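Local coordinates for protein crustacyanin (PDB 1I4U) that binds the carotenoid astaxanthin, as a lipocalin subunit of the pigment complex that gives the lobster carapace its blue colour, at residues D5-G10 and F126-D131; G10-V15 and Y119-Y124; A39-P44 and T161-K166; G81-N86 and L93-E98. One frame throughout, in Å; residues are numbered along the deposited sequence.

Interaction 1 of 4, residues D5-G10 and F126-D131; sequences DFVVPG and FGYHSD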
loop_
_atom_site.group_PDB
_atom_site.type_symbol
_atom_site.label_atom_id
_atom_site.label_comp_id
_atom_site.label_asym_id
_atom_site.label_seq_id
_atom_site.Cartn_x
_atom_site.Cartn_y
_atom_site.Cartn_z
ATOM N N ASP A 5 9.715 15.798 -2.070
ATOM C CA ASP A 5 9.958 16.157 -0.658
ATOM C C ASP A 5 9.325 15.185 0.315
ATOM O O ASP A 5 9.521 15.300 1.537
ATOM C CB ASP A 5 9.451 17.593 -0.436
ATOM C CG ASP A 5 8.007 17.835 -0.752
ATOM O OD1 ASP A 5 7.149 16.938 -0.800
ATOM O OD2 ASP A 5 7.668 19.001 -1.001
ATOM N N PHE A 6 8.588 14.196 -0.141
ATOM C CA PHE A 6 8.072 13.133 0.729
ATOM C C PHE A 6 8.919 11.863 0.622
ATOM O O PHE A 6 8.515 10.834 1.217
ATOM C CB PHE A 6 6.587 12.898 0.503
ATOM C CG PHE A 6 6.233 12.544 -0.933
ATOM C CD1 PHE A 6 6.380 11.258 -1.419
ATOM C CD2 PHE A 6 5.783 13.529 -1.793
ATOM C CE1 PHE A 6 6.106 10.913 -2.723
ATOM C CE2 PHE A 6 5.494 13.199 -3.120
ATOM C CZ PHE A 6 5.664 11.906 -3.580
ATOM N N VAL A 7 10.030 11.906 -0.087
ATOM C CA VAL A 7 10.981 10.806 -0.086
ATOM C C VAL A 7 12.209 11.281 0.693
ATOM O O VAL A 7 12.944 12.149 0.255
ATOM C CB VAL A 7 11.344 10.371 -1.510
ATOM C CG1 VAL A 7 12.339 9.230 -1.490
ATOM C CG2 VAL A 7 10.084 9.964 -2.278
ATOM N N VAL A 8 12.448 10.726 1.875
ATOM C CA VAL A 8 13.319 11.306 2.875
ATOM C C VAL A 8 14.426 10.344 3.227
ATOM O O VAL A 8 14.131 9.153 3.473
ATOM C CB VAL A 8 12.505 11.664 4.155
ATOM C CG1 VAL A 8 13.388 12.259 5.255
ATOM C CG2 VAL A 8 11.346 12.583 3.811
ATOM N N PRO A 9 15.687 10.742 3.303
ATOM C CA PRO A 9 16.718 9.791 3.755
ATOM C C PRO A 9 16.409 9.199 5.122
ATOM O O PRO A 9 15.808 9.848 5.972
ATOM C CB PRO A 9 17.974 10.650 3.866
ATOM C CG PRO A 9 17.710 11.723 2.841
ATOM C CD PRO A 9 16.248 12.069 2.969
ATOM N N GLY A 10 16.918 7.958 5.257
ATOM C CA GLY A 10 16.892 7.190 6.466
ATOM C C GLY A 10 15.625 6.357 6.580
ATOM O O GLY A 10 14.828 6.286 5.664
ATOM N N PHE A 126 16.153 1.361 -0.664
ATOM C CA PHE A 126 17.321 2.151 -1.008
ATOM C C PHE A 126 17.662 3.230 0.014
ATOM O O PHE A 126 18.281 4.253 -0.355
ATOM C CB PHE A 126 17.159 2.748 -2.412
ATOM C CG PHE A 126 15.931 3.633 -2.597
ATOM C CD1 PHE A 126 16.033 4.995 -2.323
ATOM C CD2 PHE A 126 14.699 3.168 -3.015
ATOM C CE1 PHE A 126 14.964 5.851 -2.460
ATOM C CE2 PHE A 126 13.614 4.031 -3.160
ATOM C CZ PHE A 126 13.743 5.364 -2.872
ATOM N N GLY A 127 17.315 2.996 1.320
ATOM C CA GLY A 127 17.855 3.876 2.338
ATOM C C GLY A 127 17.072 5.167 2.572
ATOM O O GLY A 127 17.601 6.141 3.164
ATOM N N TYR A 128 15.830 5.174 2.124
ATOM C CA TYR A 128 14.902 6.267 2.277
ATOM C C TYR A 128 13.580 5.732 2.770
ATOM O O TYR A 128 13.351 4.525 2.738
ATOM C CB TYR A 128 14.624 6.967 0.956
ATOM C CG TYR A 128 15.732 7.844 0.407
ATOM C CD1 TYR A 128 16.922 7.307 -0.050
ATOM C CD2 TYR A 128 15.585 9.226 0.343
ATOM C CE1 TYR A 128 17.940 8.101 -0.547
ATOM C CE2 TYR A 128 16.599 10.011 -0.159
ATOM C CZ TYR A 128 17.763 9.466 -0.606
ATOM O OH TYR A 128 18.812 10.240 -1.118
ATOM N N HIS A 129 12.717 6.657 3.208
ATOM C CA HIS A 129 11.329 6.345 3.539
ATOM C C HIS A 129 10.433 7.424 2.978
ATOM O O HIS A 129 10.919 8.489 2.617
ATOM C CB HIS A 129 11.140 6.272 5.054
ATOM C CG HIS A 129 11.415 7.535 5.805
ATOM N ND1 HIS A 129 12.731 7.938 6.049
ATOM C CD2 HIS A 129 10.643 8.493 6.393
ATOM C CE1 HIS A 129 12.693 9.074 6.734
ATOM N NE2 HIS A 129 11.426 9.450 6.967
ATOM N N SER A 130 9.164 7.135 2.923
ATOM C CA SER A 130 8.184 8.135 2.625
ATOM C C SER A 130 7.195 8.149 3.779
ATOM O O SER A 130 6.719 7.133 4.230
ATOM C CB SER A 130 7.405 7.916 1.345
ATOM O OG SER A 130 8.137 8.364 0.192
ATOM N N ASP A 131 6.895 9.352 4.225
ATOM C CA ASP A 131 5.816 9.457 5.216
ATOM C C ASP A 131 4.816 10.530 4.801
ATOM O O ASP A 131 5.021 11.371 3.946
ATOM C CB ASP A 131 6.354 9.690 6.590
ATOM C CG ASP A 131 7.216 10.906 6.797
ATOM O OD1 ASP A 131 7.099 11.828 5.985
ATOM O OD2 ASP A 131 7.992 10.830 7.756
#

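Interaction 2 of 4, residues G10-V15 and Y119-Y124; sequences GKCASV and YSCIDY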
loop_
_atom_site.group_PDB
_atom_site.type_symbol
_atom_site.label_atom_id
_atom_site.label_comp_id
_atom_site.label_asym_id
_atom_site.label_seq_id
_atom_site.Cartn_x
_atom_site.Cartn_y
_atom_site.Cartn_z
ATOM N N GLY A 10 16.918 7.958 5.257
ATOM C CA GLY A 10 16.892 7.190 6.466
ATOM C C GLY A 10 15.625 6.357 6.580
ATOM O O GLY A 10 14.828 6.286 5.664
ATOM N N LYS A 11 15.465 5.708 7.708
ATOM C CA LYS A 11 14.350 4.834 7.993
ATOM C C LYS A 11 13.195 5.541 8.692
ATOM O O LYS A 11 13.338 6.597 9.303
ATOM C CB LYS A 11 14.811 3.647 8.843
ATOM C CG LYS A 11 14.243 3.566 10.240
ATOM C CD LYS A 11 14.958 4.456 11.253
ATOM C CE LYS A 11 14.483 4.279 12.686
ATOM N NZ LYS A 11 15.617 4.330 13.665
ATOM N N CYS A 12 12.043 4.877 8.594
ATOM C CA CYS A 12 10.889 5.351 9.365
ATOM C C CYS A 12 11.215 5.420 10.849
ATOM O O CYS A 12 11.881 4.561 11.446
ATOM C CB CYS A 12 9.718 4.410 9.110
ATOM S SG CYS A 12 8.935 4.480 7.457
ATOM N N ALA A 13 10.737 6.467 11.506
ATOM C CA ALA A 13 10.898 6.751 12.932
ATOM C C ALA A 13 10.234 5.684 13.785
ATOM O O ALA A 13 9.345 4.981 13.267
ATOM C CB ALA A 13 10.307 8.116 13.290
ATOM N N SER A 14 10.687 5.612 15.028
ATOM C CA SER A 14 10.202 4.701 16.037
ATOM C C SER A 14 8.703 4.772 16.286
ATOM O O SER A 14 8.000 3.779 16.032
ATOM C CB SER A 14 10.916 4.944 17.384
ATOM O OG SER A 14 10.261 4.202 18.389
ATOM N N VAL A 15 8.229 5.914 16.758
ATOM C CA VAL A 15 6.806 5.987 17.047
ATOM C C VAL A 15 6.296 4.836 17.949
ATOM O O VAL A 15 6.179 3.705 17.425
ATOM C CB VAL A 15 5.929 5.919 15.776
ATOM C CG1 VAL A 15 4.489 5.730 16.237
ATOM C CG2 VAL A 15 6.107 7.147 14.910
ATOM N N TYR A 119 -0.453 9.571 11.024
ATOM C CA TYR A 119 0.854 9.346 10.430
ATOM C C TYR A 119 0.942 7.988 9.743
ATOM O O TYR A 119 0.500 6.978 10.306
ATOM C CB TYR A 119 1.902 9.419 11.543
ATOM C CG TYR A 119 3.341 9.292 11.075
ATOM C CD1 TYR A 119 3.891 10.265 10.268
ATOM C CD2 TYR A 119 4.142 8.211 11.409
ATOM C CE1 TYR A 119 5.191 10.220 9.787
ATOM C CE2 TYR A 119 5.450 8.150 10.954
ATOM C CZ TYR A 119 5.968 9.148 10.149
ATOM O OH TYR A 119 7.275 9.050 9.718
ATOM N N SER A 120 1.542 7.940 8.566
ATOM C CA SER A 120 1.828 6.726 7.836
ATOM C C SER A 120 3.271 6.793 7.325
ATOM O O SER A 120 3.698 7.869 6.904
ATOM C CB SER A 120 0.903 6.596 6.635
ATOM O OG SER A 120 1.054 5.364 5.988
ATOM N N CYS A 121 3.984 5.687 7.352
ATOM C CA CYS A 121 5.371 5.692 6.852
ATOM C C CYS A 121 5.661 4.364 6.173
ATOM O O CYS A 121 5.138 3.327 6.592
ATOM C CB CYS A 121 6.350 5.939 8.005
ATOM S SG CYS A 121 8.039 6.299 7.518
ATOM N N ILE A 122 6.461 4.428 5.127
ATOM C CA ILE A 122 6.935 3.252 4.403
ATOM C C ILE A 122 8.426 3.335 4.226
ATOM O O ILE A 122 8.892 4.384 3.756
ATOM C CB ILE A 122 6.204 3.106 3.065
ATOM C CG1 ILE A 122 6.563 1.897 2.216
ATOM C CG2 ILE A 122 6.349 4.320 2.175
ATOM C CD1 ILE A 122 6.247 0.545 2.841
ATOM N N ASP A 123 9.128 2.239 4.534
ATOM C CA ASP A 123 10.529 2.132 4.192
ATOM C C ASP A 123 10.751 1.561 2.799
ATOM O O ASP A 123 10.138 0.591 2.371
ATOM C CB ASP A 123 11.216 1.208 5.189
ATOM C CG ASP A 123 11.397 1.879 6.530
ATOM O OD1 ASP A 123 12.076 2.896 6.589
ATOM O OD2 ASP A 123 10.839 1.339 7.482
ATOM N N TYR A 124 11.681 2.138 2.075
ATOM C CA TYR A 124 12.088 1.643 0.779
ATOM C C TYR A 124 13.361 0.793 0.937
ATOM O O TYR A 124 13.975 0.763 2.006
ATOM C CB TYR A 124 12.366 2.778 -0.213
ATOM C CG TYR A 124 11.179 3.676 -0.473
ATOM C CD1 TYR A 124 10.032 3.157 -1.050
ATOM C CD2 TYR A 124 11.205 5.031 -0.132
ATOM C CE1 TYR A 124 8.949 3.989 -1.279
ATOM C CE2 TYR A 124 10.119 5.838 -0.376
ATOM C CZ TYR A 124 8.979 5.312 -0.950
ATOM O OH TYR A 124 7.887 6.120 -1.213
#

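Interaction 3 of 4, residues A39-P44 and T161-K166; sequences ALTNNP and TTRFVK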
loop_
_atom_site.group_PDB
_atom_site.type_symbol
_atom_site.label_atom_id
_atom_site.label_comp_id
_atom_site.label_asym_id
_atom_site.label_seq_id
_atom_site.Cartn_x
_atom_site.Cartn_y
_atom_site.Cartn_z
ATOM N N ALA A 39 -5.216 19.669 7.222
ATOM C CA ALA A 39 -3.945 19.881 6.511
ATOM C C ALA A 39 -3.286 18.510 6.316
ATOM O O ALA A 39 -3.584 17.563 7.053
ATOM C CB ALA A 39 -2.965 20.798 7.227
ATOM N N LEU A 40 -2.397 18.427 5.347
ATOM C CA LEU A 40 -1.645 17.201 5.081
ATOM C C LEU A 40 -0.318 17.553 4.411
ATOM O O LEU A 40 -0.209 18.594 3.772
ATOM C CB LEU A 40 -2.435 16.187 4.243
ATOM C CG LEU A 40 -2.455 16.363 2.752
ATOM C CD1 LEU A 40 -3.135 15.148 2.113
ATOM C CD2 LEU A 40 -3.172 17.637 2.325
ATOM N N THR A 41 0.661 16.640 4.591
ATOM C CA THR A 41 1.908 16.759 3.859
ATOM C C THR A 41 1.739 16.112 2.487
ATOM O O THR A 41 0.879 15.252 2.312
ATOM C CB THR A 41 3.095 16.131 4.642
ATOM O OG1 THR A 41 2.894 14.720 4.834
ATOM C CG2 THR A 41 3.246 16.747 6.022
ATOM N N ASN A 42 2.512 16.566 1.512
ATOM C CA ASN A 42 2.398 16.177 0.103
ATOM C C ASN A 42 2.127 14.704 -0.079
ATOM O O ASN A 42 2.898 13.862 0.354
ATOM C CB ASN A 42 3.713 16.571 -0.539
ATOM C CG ASN A 42 3.742 16.471 -2.027
ATOM O OD1 ASN A 42 2.741 16.229 -2.711
ATOM N ND2 ASN A 42 4.950 16.678 -2.530
ATOM N N ASN A 43 0.993 14.386 -0.679
ATOM C CA ASN A 43 0.498 13.004 -0.737
ATOM C C ASN A 43 0.040 12.767 -2.155
ATOM O O ASN A 43 -0.924 13.363 -2.593
ATOM C CB ASN A 43 -0.588 12.853 0.334
ATOM C CG ASN A 43 -1.081 11.426 0.404
ATOM O OD1 ASN A 43 -1.189 10.741 -0.619
ATOM N ND2 ASN A 43 -1.319 10.979 1.622
ATOM N N PRO A 44 0.751 11.943 -2.923
ATOM C CA PRO A 44 0.398 11.709 -4.343
ATOM C C PRO A 44 -0.723 10.698 -4.507
ATOM O O PRO A 44 -1.128 10.416 -5.617
ATOM C CB PRO A 44 1.729 11.140 -4.867
ATOM C CG PRO A 44 2.219 10.321 -3.710
ATOM C CD PRO A 44 1.947 11.193 -2.524
ATOM N N THR A 161 7.509 19.817 10.063
ATOM C CA THR A 161 6.133 20.339 9.934
ATOM C C THR A 161 5.925 21.466 8.943
ATOM O O THR A 161 4.780 21.815 8.599
ATOM C CB THR A 161 5.611 20.776 11.308
ATOM O OG1 THR A 161 6.482 21.767 11.836
ATOM C CG2 THR A 161 5.627 19.557 12.204
ATOM N N THR A 162 7.013 22.029 8.424
ATOM C CA THR A 162 6.838 22.959 7.309
ATOM C C THR A 162 6.308 22.282 6.041
ATOM O O THR A 162 5.906 22.920 5.059
ATOM C CB THR A 162 8.173 23.677 6.994
ATOM O OG1 THR A 162 9.103 22.730 6.420
ATOM C CG2 THR A 162 8.773 24.281 8.260
ATOM N N ARG A 163 6.250 20.953 6.008
ATOM C CA ARG A 163 5.677 20.176 4.950
ATOM C C ARG A 163 4.150 20.224 4.890
ATOM O O ARG A 163 3.541 19.894 3.893
ATOM C CB ARG A 163 6.173 18.723 5.063
ATOM C CG ARG A 163 7.649 18.571 4.658
ATOM C CD ARG A 163 8.195 17.212 5.051
ATOM N NE ARG A 163 7.457 16.145 4.324
ATOM C CZ ARG A 163 7.452 14.874 4.694
ATOM N NH1 ARG A 163 8.109 14.418 5.744
ATOM N NH2 ARG A 163 6.731 14.041 3.976
ATOM N N PHE A 164 3.499 20.677 5.963
ATOM C CA PHE A 164 2.020 20.696 5.924
ATOM C C PHE A 164 1.477 21.788 5.020
ATOM O O PHE A 164 1.978 22.903 5.021
ATOM C CB PHE A 164 1.441 20.935 7.322
ATOM C CG PHE A 164 1.402 19.665 8.124
ATOM C CD1 PHE A 164 0.373 18.761 7.937
ATOM C CD2 PHE A 164 2.398 19.355 9.017
ATOM C CE1 PHE A 164 0.319 17.587 8.642
ATOM C CE2 PHE A 164 2.354 18.189 9.760
ATOM C CZ PHE A 164 1.312 17.296 9.524
ATOM N N VAL A 165 0.409 21.412 4.323
ATOM C CA VAL A 165 -0.357 22.323 3.459
ATOM C C VAL A 165 -1.805 22.273 3.905
ATOM O O VAL A 165 -2.374 21.178 4.088
ATOM C CB VAL A 165 -0.232 21.966 1.961
ATOM C CG1 VAL A 165 -1.031 22.967 1.147
ATOM C CG2 VAL A 165 1.246 21.926 1.531
ATOM N N LYS A 166 -2.451 23.410 4.101
ATOM C CA LYS A 166 -3.856 23.469 4.522
ATOM C C LYS A 166 -4.758 23.044 3.384
ATOM O O LYS A 166 -4.502 23.323 2.216
ATOM C CB LYS A 166 -4.189 24.898 4.938
ATOM C CG LYS A 166 -5.427 25.136 5.713
ATOM C CD LYS A 166 -5.502 26.543 6.307
ATOM C CE LYS A 166 -4.573 26.525 7.514
ATOM N NZ LYS A 166 -4.660 27.839 8.235
HETATM O O HOH W 1 4.107 13.679 2.678
HETATM O O HOH W 2 4.407 18.719 1.836
#

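Interaction 4 of 4, residues G81-N86 and L93-E98; sequences GKLYPN and LSIDYE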
loop_
_atom_site.group_PDB
_atom_site.type_symbol
_atom_site.label_atom_id
_atom_site.label_comp_id
_atom_site.label_asym_id
_atom_site.label_seq_id
_atom_site.Cartn_x
_atom_site.Cartn_y
_atom_site.Cartn_z
ATOM N N GLY A 81 -13.687 3.548 1.928
ATOM C CA GLY A 81 -12.519 3.101 2.652
ATOM C C GLY A 81 -12.874 2.235 3.817
ATOM O O GLY A 81 -14.043 2.075 4.208
ATOM N N LYS A 82 -11.842 1.611 4.409
ATOM C CA LYS A 82 -11.936 0.841 5.630
ATOM C C LYS A 82 -10.714 1.104 6.492
ATOM O O LYS A 82 -9.642 1.368 5.961
ATOM C CB LYS A 82 -11.982 -0.672 5.372
ATOM C CG LYS A 82 -13.220 -1.176 4.686
ATOM C CD LYS A 82 -13.052 -2.639 4.313
ATOM C CE LYS A 82 -14.325 -3.140 3.683
ATOM N NZ LYS A 82 -15.203 -3.714 4.707
ATOM N N LEU A 83 -10.911 1.010 7.808
ATOM C CA LEU A 83 -9.785 1.062 8.733
ATOM C C LEU A 83 -9.919 -0.172 9.617
ATOM O O LEU A 83 -10.935 -0.337 10.263
ATOM C CB LEU A 83 -9.835 2.393 9.428
ATOM C CG LEU A 83 -8.734 2.894 10.300
ATOM C CD1 LEU A 83 -7.497 3.203 9.496
ATOM C CD2 LEU A 83 -9.164 4.155 11.022
ATOM N N TYR A 84 -8.936 -1.053 9.601
ATOM C CA TYR A 84 -9.060 -2.324 10.323
ATOM C C TYR A 84 -7.728 -2.659 10.953
ATOM O O TYR A 84 -6.675 -2.166 10.498
ATOM C CB TYR A 84 -9.522 -3.434 9.409
ATOM C CG TYR A 84 -8.880 -3.567 8.063
ATOM C CD1 TYR A 84 -7.632 -4.172 7.913
ATOM C CD2 TYR A 84 -9.492 -3.074 6.910
ATOM C CE1 TYR A 84 -7.058 -4.281 6.679
ATOM C CE2 TYR A 84 -8.895 -3.197 5.683
ATOM C CZ TYR A 84 -7.675 -3.797 5.538
ATOM O OH TYR A 84 -7.029 -3.944 4.332
ATOM N N PRO A 85 -7.649 -3.503 11.957
ATOM C CA PRO A 85 -6.330 -3.807 12.541
ATOM C C PRO A 85 -5.383 -4.442 11.515
ATOM O O PRO A 85 -5.755 -5.216 10.634
ATOM C CB PRO A 85 -6.687 -4.805 13.663
ATOM C CG PRO A 85 -8.091 -4.424 14.010
ATOM C CD PRO A 85 -8.748 -4.223 12.641
ATOM N N ASN A 86 -4.117 -4.090 11.648
ATOM C CA ASN A 86 -3.099 -4.652 10.765
ATOM C C ASN A 86 -3.182 -6.177 10.756
ATOM O O ASN A 86 -3.316 -6.799 11.818
ATOM C CB ASN A 86 -1.712 -4.221 11.198
ATOM C CG ASN A 86 -0.669 -5.021 10.456
ATOM O OD1 ASN A 86 -0.287 -6.117 10.897
ATOM N ND2 ASN A 86 -0.201 -4.528 9.336
ATOM N N LEU A 93 -3.469 0.328 12.778
ATOM C CA LEU A 93 -4.522 0.078 11.816
ATOM C C LEU A 93 -3.931 0.082 10.407
ATOM O O LEU A 93 -2.916 0.711 10.110
ATOM C CB LEU A 93 -5.583 1.191 11.895
ATOM C CG LEU A 93 -6.267 1.291 13.259
ATOM C CD1 LEU A 93 -6.907 2.653 13.419
ATOM C CD2 LEU A 93 -7.232 0.118 13.409
ATOM N N SER A 94 -4.605 -0.619 9.494
ATOM C CA SER A 94 -4.458 -0.442 8.062
ATOM C C SER A 94 -5.592 0.421 7.521
ATOM O O SER A 94 -6.733 0.183 7.846
ATOM C CB SER A 94 -4.552 -1.761 7.333
ATOM O OG SER A 94 -3.519 -2.647 7.728
ATOM N N ILE A 95 -5.229 1.426 6.738
ATOM C CA ILE A 95 -6.231 2.222 6.045
ATOM C C ILE A 95 -6.225 1.722 4.606
ATOM O O ILE A 95 -5.164 1.610 3.957
ATOM C CB ILE A 95 -5.938 3.723 6.122
ATOM C CG1 ILE A 95 -7.046 4.514 5.427
ATOM C CG2 ILE A 95 -4.594 4.126 5.534
ATOM C CD1 ILE A 95 -8.276 4.761 6.166
ATOM N N ASP A 96 -7.393 1.369 4.105
ATOM C CA ASP A 96 -7.579 0.727 2.803
ATOM C C ASP A 96 -8.682 1.449 2.046
ATOM O O ASP A 96 -9.657 1.853 2.665
ATOM C CB ASP A 96 -7.911 -0.752 3.027
ATOM C CG ASP A 96 -7.642 -1.686 1.871
ATOM O OD1 ASP A 96 -7.383 -1.214 0.744
ATOM O OD2 ASP A 96 -7.738 -2.926 2.134
ATOM N N TYR A 97 -8.550 1.624 0.741
ATOM C CA TYR A 97 -9.546 2.252 -0.076
ATOM C C TYR A 97 -9.800 1.430 -1.312
ATOM O O TYR A 97 -8.908 0.759 -1.857
ATOM C CB TYR A 97 -9.146 3.688 -0.513
ATOM C CG TYR A 97 -9.496 4.673 0.590
ATOM C CD1 TYR A 97 -8.695 4.901 1.688
ATOM C CD2 TYR A 97 -10.671 5.396 0.545
ATOM C CE1 TYR A 97 -9.047 5.817 2.695
ATOM C CE2 TYR A 97 -11.028 6.303 1.518
ATOM C CZ TYR A 97 -10.223 6.528 2.585
ATOM O OH TYR A 97 -10.577 7.411 3.579
ATOM N N GLU A 98 -11.025 1.458 -1.831
ATOM C CA GLU A 98 -11.292 0.804 -3.097
ATOM C C GLU A 98 -10.342 1.286 -4.198
ATOM O O GLU A 98 -10.037 2.450 -4.282
ATOM C CB GLU A 98 -12.688 1.076 -3.616
ATOM C CG GLU A 98 -13.795 0.172 -3.169
ATOM C CD GLU A 98 -15.196 0.597 -3.563
ATOM O OE1 GLU A 98 -15.436 1.770 -3.927
ATOM O OE2 GLU A 98 -16.050 -0.299 -3.498
HETATM O O HOH W 3 -0.916 -1.910 8.325
#

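Interaction 1 of 4, residues D5-G10 and F126-D131
The imidazole of H129 carries V8 on one face, with V8 CB 3.9 Å from the ring centroid, and offers its edge to the backbone of G10. There H129 ND1 donates to G10 O at 2.7 Å, the acceptor close to the ring plane although the nitrogen stands well above the plane of the G10 carbonyl. CG of H129 sits between its own backbone N and carbonyl carbon (chi1 62°), which swings the ring over V8. On the Y128 ring, P9 CA lies over one face, displaced toward the rim, while P9 CG reaches CE2. V7 CG1 fills in beside Y128 CD2 at 3.7 Å, the two side chains crossing at about a right angle. These groups decorate an antiparallel pairing in which the short N-terminal strand 7-9 joins strand 128-137 of the lipocalin barrel. V8 and H129 form its hydrogen-bonded pair, V8 N giving to H129 O at 2.8 Å and H129 N returning to V8 O; past it, G10 N reaches G127 O. At the other end S130 OG, also bonded to Y124 OH, donates to F6 O at 2.7 Å and lies at the edge of the F6 ring.

Interaction 2 of 4, residues G10-V15 and Y119-Y124
C12 lays its side chain against that of C121 and joins it covalently: the SG atoms of C12 and C121 are 2.0 Å apart, with a disulfide torsion of -96°, near the relaxed right angle. The two cysteines come to the bridge with different torsions. In C121, SG extends opposite the backbone N (chi1 -168°), whereas in C12 it lies beside its N, opposite the carbonyl carbon (chi1 -71°). The link also brings the sulfur of C12 to 3.4 Å from I122 N. Next to it D123 secures the backbone of the same cysteine. C12 N donates to D123 OD1 at 2.8 Å, a nearly straight bond that meets the oxygen on its syn side and close to the carboxylate plane. D123 OD1 also lies 3.3 Å from K11 CA, and the other oxygen, D123 OD2, faces C12 CB at 3.7 Å. One covalent bond and one hydrogen bond thus hold C12 to two residues of the strand, C121 and D123. Farther along, V15 CG2 makes a lighter apolar contact, 4.1 Å from Y119 CE2, and the two side chains cross at a slant. The hydroxyl of that tyrosine is bonded to D131, while V106, L108 and I157 also border V15. H129 touches both C12 and C121. Residues 10-15 have no regular secondary structure; they run between strand 7-9 and helix 17-24, a disulfide-tethered N-terminal segment laid alongside strand 115-123 of the antiparallel lipocalin barrel and running roughly opposite to it.

Interaction 3 of 4, residues A39-P44 and T161-K166
T41 sets its methyl squarely on the F164 ring: CG2 of T41 stands 3.8 Å from the ring centroid of F164, only 2° off the normal. The methyl has a second neighbour in R163 CB, and A39 CB adds an apolar contact at 4.0 Å from F164 CD1. With CG of F164 beside its own backbone N and opposite the carbonyl carbon (chi1 -81°), the ring lies against strand 33-41. The F154 ring of helix 144-156 meets it as well. Were F164 cut back to an alanine, the T41 methyl and the F154 ring would probably lose their aromatic partner, opening a gap between strand and helix. Here the short strand 164-166, which follows the helix 144-156 that packs on the lipocalin barrel, pairs antiparallel with strand 33-41. L40 and V165 are the hydrogen-bonded pair, L40 N donating to V165 O at 3.0 Å and V165 N to L40 O at 2.9 Å. Toward N42 the backbones separate and water takes over. One molecule accepts from N42 N and donates to R163 O at 2.5 Å. Another accepts from T41 OG1 at 2.7 Å, donates to N42 O and takes a weak bond from R163 NH2. The guanidinium of R163 also forms a salt bridge through NH1 to D131, and T41 OG1 is also bonded to S133 N.

Interaction 4 of 4, residues G81-N86 and L93-E98
An antiparallel beta hairpin of the lipocalin barrel brings G81-N86 against L93-E98, and a polar side-chain link across it joins Y84 to D96. Y84 OH donates to D96 OD2 at 2.5 Å, meeting that oxygen on its anti side, with ring and carboxylate planes 63° apart. CG of Y84 stands between its own backbone N and carbonyl carbon (chi1 45°), a turn that lays the ring along the neighbouring strand, its CE1 3.6 Å from S94 CB and its CE2 against D96 CB. A phenylalanine in place of Y84 would lack the hydroxyl and would probably strand the D96 carboxylate without this donor. The strands are stitched by two hydrogen-bonded pairs. Y84 N gives to S94 O, which lies over the centre of one face of the Y84 ring, and S94 N returns to Y84 O at 2.8 Å; K82 and D96 repeat the exchange. On the face of L83 and I95 the contact is apolar: L83 CD2 meets L93 CD1 at 3.6 Å, the two leucines crossing at about a right angle, and L83 CD1 lies against I95 CB. Y97 turns its ring face over G81 CA, 3.8 Å from the centroid; the bare CA of G81 lets the ring sit this close. Near the turn a water joins N86 ND2 and S94 OG, while N86 OD1 accepts from F88 N. Strand 63-68 flanks the hairpin beyond 76-85 and strand 102-110 beyond 93-97, W21 of helix 17-24 touches P85 and L93, and P87 of the second subunit packs on Y84 and D96.

Overall arrangement
All four contacts reach one curled antiparallel sheet, the lipocalin barrel. Interactions 1 and 2 share G10 and lie about 8 Å apart between centres, on the adjacent strands 128-137 and 115-123, tied together by side-chain hydrogen bonds. Interaction 3, its centre about 15 Å from that of interaction 1, is tied to it by a salt bridge and by a hydrogen bond from N42 to D5. Interaction 4 stands apart, its centre about 21 Å from that of interaction 3 across the chain's centre. Along the chain, its short-range hairpin falls within the spans of the other three, whose long-range pairings bring the N-terminal segment and the strand after helix 144-156 onto the barrel. All four contacts reach the second subunit, interaction 1 through F126.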